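Local structure of dehydrogenase (Sinorhizobium meliloti, 3UOE) at residues 142-152 with 185-196. The protein probably acts as an oxidoreductase of the LDH2/MDH2 family, whose members include malate and L-lactate dehydrogenases. Sequence-based numbering, arbitrary orientation.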
loop_
_atom_site.group_PDB
_atom_site.type_symbol
_atom_site.label_atom_id
_atom_site.label_comp_id
_atom_site.label_asym_id
_atom_site.label_seq_id
_atom_site.Cartn_x
_atom_site.Cartn_y
_atom_site.Cartn_z
HETATM N N MSE A 142 -7.778 -15.408 1.233
HETATM C CA MSE A 142 -8.116 -14.053 1.649
HETATM C C MSE A 142 -7.113 -13.488 2.636
HETATM O O MSE A 142 -7.018 -13.967 3.761
HETATM C CB MSE A 142 -9.507 -14.050 2.282
HETATM C CG MSE A 142 -9.893 -12.740 2.965
HETATM SE SE MSE A 142 -11.648 -12.863 3.866
HETATM C CE MSE A 142 -11.150 -13.972 5.391
ATOM N N LEU A 143 -6.385 -12.452 2.234
ATOM C CA LEU A 143 -5.294 -11.942 3.063
ATOM C C LEU A 143 -5.756 -11.310 4.382
ATOM O O LEU A 143 -4.974 -11.202 5.322
ATOM C CB LEU A 143 -4.417 -10.969 2.275
ATOM C CG LEU A 143 -3.781 -11.508 0.985
ATOM C CD1 LEU A 143 -2.675 -10.570 0.489
ATOM C CD2 LEU A 143 -3.234 -12.918 1.192
ATOM N N ALA A 144 -7.020 -10.897 4.452
ATOM C CA ALA A 144 -7.554 -10.302 5.676
ATOM C C ALA A 144 -7.390 -11.262 6.857
ATOM O O ALA A 144 -7.207 -10.834 8.002
ATOM C CB ALA A 144 -9.036 -9.905 5.494
ATOM N N TYR A 145 -7.446 -12.561 6.568
ATOM C CA TYR A 145 -7.339 -13.586 7.599
ATOM C C TYR A 145 -6.038 -13.415 8.396
ATOM O O TYR A 145 -6.040 -13.461 9.626
ATOM C CB TYR A 145 -7.396 -14.983 6.966
ATOM C CG TYR A 145 -7.481 -16.117 7.974
ATOM C CD1 TYR A 145 -6.336 -16.609 8.595
ATOM C CD2 TYR A 145 -8.703 -16.689 8.303
ATOM C CE1 TYR A 145 -6.406 -17.640 9.527
ATOM C CE2 TYR A 145 -8.789 -17.721 9.228
ATOM C CZ TYR A 145 -7.638 -18.191 9.839
ATOM O OH TYR A 145 -7.721 -19.218 10.755
ATOM N N TYR A 146 -4.939 -13.216 7.673
ATOM C CA TYR A 146 -3.620 -13.068 8.274
ATOM C C TYR A 146 -3.473 -11.697 8.928
ATOM O O TYR A 146 -3.012 -11.603 10.064
ATOM C CB TYR A 146 -2.525 -13.305 7.226
ATOM C CG TYR A 146 -2.801 -14.522 6.365
ATOM C CD1 TYR A 146 -2.719 -15.815 6.897
ATOM C CD2 TYR A 146 -3.173 -14.381 5.034
ATOM C CE1 TYR A 146 -2.994 -16.942 6.116
ATOM C CE2 TYR A 146 -3.441 -15.492 4.242
ATOM C CZ TYR A 146 -3.352 -16.769 4.785
ATOM O OH TYR A 146 -3.617 -17.861 3.989
ATOM N N ALA A 147 -3.878 -10.640 8.225
ATOM C CA ALA A 147 -3.857 -9.291 8.800
ATOM C C ALA A 147 -4.616 -9.253 10.125
ATOM O O ALA A 147 -4.178 -8.632 11.094
ATOM C CB ALA A 147 -4.446 -8.265 7.820
ATOM N N GLU A 148 -5.756 -9.930 10.162
ATOM C CA GLU A 148 -6.583 -9.943 11.355
ATOM C C GLU A 148 -5.905 -10.710 12.479
ATOM O O GLU A 148 -5.970 -10.299 13.635
ATOM C CB GLU A 148 -7.945 -10.562 11.053
ATOM C CG GLU A 148 -8.921 -10.515 12.214
ATOM C CD GLU A 148 -10.274 -11.088 11.842
ATOM O OE1 GLU A 148 -10.379 -12.326 11.698
ATOM O OE2 GLU A 148 -11.228 -10.298 11.684
ATOM N N ALA A 149 -5.263 -11.827 12.132
ATOM C CA ALA A 149 -4.597 -12.659 13.116
ATOM C C ALA A 149 -3.478 -11.864 13.784
ATOM O O ALA A 149 -3.287 -11.928 14.998
ATOM C CB ALA A 149 -4.047 -13.907 12.470
ATOM N N ALA A 150 -2.728 -11.121 12.982
ATOM C CA ALA A 150 -1.659 -10.293 13.517
ATOM C C ALA A 150 -2.257 -9.254 14.465
ATOM O O ALA A 150 -1.776 -9.064 15.586
ATOM C CB ALA A 150 -0.891 -9.619 12.378
ATOM N N ALA A 151 -3.321 -8.595 14.013
ATOM C CA ALA A 151 -3.941 -7.528 14.794
ATOM C C ALA A 151 -4.514 -8.058 16.103
ATOM O O ALA A 151 -4.443 -7.387 17.131
ATOM C CB ALA A 151 -5.018 -6.799 13.981
ATOM N N ARG A 152 -5.069 -9.264 16.074
ATOM C CA ARG A 152 -5.639 -9.826 17.288
ATOM C C ARG A 152 -4.547 -10.134 18.310
ATOM O O ARG A 152 -4.777 -10.058 19.517
ATOM C CB ARG A 152 -6.495 -11.061 16.991
ATOM C CG ARG A 152 -7.862 -10.718 16.401
ATOM C CD ARG A 152 -8.848 -11.849 16.599
ATOM N NE ARG A 152 -9.876 -11.867 15.563
ATOM C CZ ARG A 152 -10.926 -12.684 15.567
ATOM N NH1 ARG A 152 -11.099 -13.543 16.569
ATOM N NH2 ARG A 152 -11.811 -12.638 14.576
ATOM N N GLY A 185 -3.491 -5.014 8.941
ATOM C CA GLY A 185 -4.165 -5.192 10.217
ATOM C C GLY A 185 -3.555 -4.308 11.291
ATOM O O GLY A 185 -2.336 -4.275 11.471
ATOM N N ILE A 186 -4.402 -3.583 12.010
ATOM C CA ILE A 186 -3.912 -2.687 13.046
ATOM C C ILE A 186 -4.724 -2.857 14.321
ATOM O O ILE A 186 -5.951 -2.755 14.301
ATOM C CB ILE A 186 -3.918 -1.213 12.576
ATOM C CG1 ILE A 186 -3.087 -1.068 11.287
ATOM C CG2 ILE A 186 -3.374 -0.317 13.660
ATOM C CD1 ILE A 186 -2.988 0.342 10.741
ATOM N N PRO A 187 -4.041 -3.154 15.441
ATOM C CA PRO A 187 -4.779 -3.311 16.697
ATOM C C PRO A 187 -5.573 -2.049 17.019
ATOM O O PRO A 187 -5.071 -0.927 16.912
ATOM C CB PRO A 187 -3.670 -3.532 17.735
ATOM C CG PRO A 187 -2.521 -4.081 16.956
ATOM C CD PRO A 187 -2.608 -3.475 15.581
ATOM N N ALA A 188 -6.828 -2.247 17.381
ATOM C CA ALA A 188 -7.670 -1.176 17.878
ATOM C C ALA A 188 -8.134 -1.703 19.217
ATOM O O ALA A 188 -7.630 -2.727 19.664
ATOM C CB ALA A 188 -8.834 -0.943 16.949
ATOM N N ALA A 189 -9.067 -1.036 19.878
ATOM C CA ALA A 189 -9.508 -1.544 21.178
ATOM C C ALA A 189 -10.100 -2.933 20.989
ATOM O O ALA A 189 -9.383 -3.931 20.933
ATOM C CB ALA A 189 -10.523 -0.611 21.815
ATOM N N GLY A 190 -11.416 -2.996 20.877
ATOM C CA GLY A 190 -12.068 -4.256 20.598
ATOM C C GLY A 190 -11.681 -4.706 19.207
ATOM O O GLY A 190 -10.582 -5.221 18.990
ATOM N N HIS A 191 -12.581 -4.483 18.259
ATOM C CA HIS A 191 -12.393 -4.950 16.896
ATOM C C HIS A 191 -11.263 -4.223 16.178
ATOM O O HIS A 191 -11.206 -2.988 16.175
ATOM C CB HIS A 191 -13.702 -4.815 16.121
ATOM C CG HIS A 191 -14.858 -5.483 16.793
ATOM N ND1 HIS A 191 -15.120 -6.829 16.656
ATOM C CD2 HIS A 191 -15.806 -4.998 17.630
ATOM C CE1 HIS A 191 -16.188 -7.144 17.368
ATOM N NE2 HIS A 191 -16.622 -6.050 17.971
ATOM N N PRO A 192 -10.365 -4.994 15.552
ATOM C CA PRO A 192 -9.190 -4.424 14.889
ATOM C C PRO A 192 -9.524 -3.750 13.563
ATOM O O PRO A 192 -10.458 -4.151 12.869
ATOM C CB PRO A 192 -8.288 -5.645 14.633
ATOM C CG PRO A 192 -9.038 -6.849 15.125
ATOM C CD PRO A 192 -10.451 -6.454 15.383
ATOM N N PHE A 193 -8.749 -2.728 13.221
ATOM C CA PHE A 193 -8.753 -2.183 11.877
ATOM C C PHE A 193 -8.221 -3.264 10.927
ATOM O O PHE A 193 -7.129 -3.795 11.129
ATOM C CB PHE A 193 -7.865 -0.941 11.818
ATOM C CG PHE A 193 -7.583 -0.458 10.418
ATOM C CD1 PHE A 193 -6.518 -0.985 9.686
ATOM C CD2 PHE A 193 -8.376 0.524 9.834
ATOM C CE1 PHE A 193 -6.251 -0.539 8.390
ATOM C CE2 PHE A 193 -8.116 0.987 8.539
ATOM C CZ PHE A 193 -7.053 0.451 7.812
ATOM N N VAL A 194 -9.003 -3.609 9.913
ATOM C CA VAL A 194 -8.600 -4.661 8.980
ATOM C C VAL A 194 -8.886 -4.270 7.532
ATOM O O VAL A 194 -10.027 -4.330 7.077
ATOM C CB VAL A 194 -9.277 -6.033 9.290
ATOM C CG1 VAL A 194 -8.853 -7.079 8.266
ATOM C CG2 VAL A 194 -8.934 -6.502 10.704
ATOM N N LEU A 195 -7.834 -3.873 6.818
ATOM C CA LEU A 195 -7.937 -3.487 5.418
ATOM C C LEU A 195 -7.431 -4.616 4.533
ATOM O O LEU A 195 -6.369 -5.175 4.795
ATOM C CB LEU A 195 -7.100 -2.238 5.156
ATOM C CG LEU A 195 -7.087 -1.702 3.722
ATOM C CD1 LEU A 195 -8.451 -1.126 3.338
ATOM C CD2 LEU A 195 -5.987 -0.658 3.554
ATOM N N ASP A 196 -8.195 -4.939 3.491
ATOM C CA ASP A 196 -7.824 -5.968 2.517
ATOM C C ASP A 196 -8.355 -5.546 1.153
ATOM O O ASP A 196 -9.557 -5.438 0.957
ATOM C CB ASP A 196 -8.424 -7.322 2.913
ATOM C CG ASP A 196 -7.985 -8.460 1.995
ATOM O OD1 ASP A 196 -7.108 -8.248 1.124
ATOM O OD2 ASP A 196 -8.516 -9.581 2.156
#
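A chi1 of -176° swings the D196 carboxylate away from its own backbone N and across to A144 N, while V194, two residues earlier, turns CG1 to A144 and CG2 to E148 through a chi1 of 178°. The carboxylate is gripped lightly: A144 N gives OD2 a weak, bent hydrogen bond of 3.0 Å, 135° at the hydrogen, and A144 CB and M142 CG lie against the same oxygen. Cutting D196 back to an alanine would probably leave the A144 N-H without this acceptor and open a gap beside M142. Further along, small residues let the backbones close in. A147 meets G185, a residue with no side chain, whose CA points a nearly straight C-H at A147 O, 3.6 Å away. A151 CB then fits against P192 CB at 3.5 Å, with P187 CG 3.8 Å from A151 O. Past V194, E148 OE1 forms salt bridges with R62 and with R152 NH2, the latter as a weak hydrogen bond. The example is one of helix-on-sheet packing: an alanine-lined helix, nearly antiparallel to strand 193-196, covers the beta hairpin at one border of the chain's mixed sheet, whose other face packs I186, F193 and L195 against the second subunit.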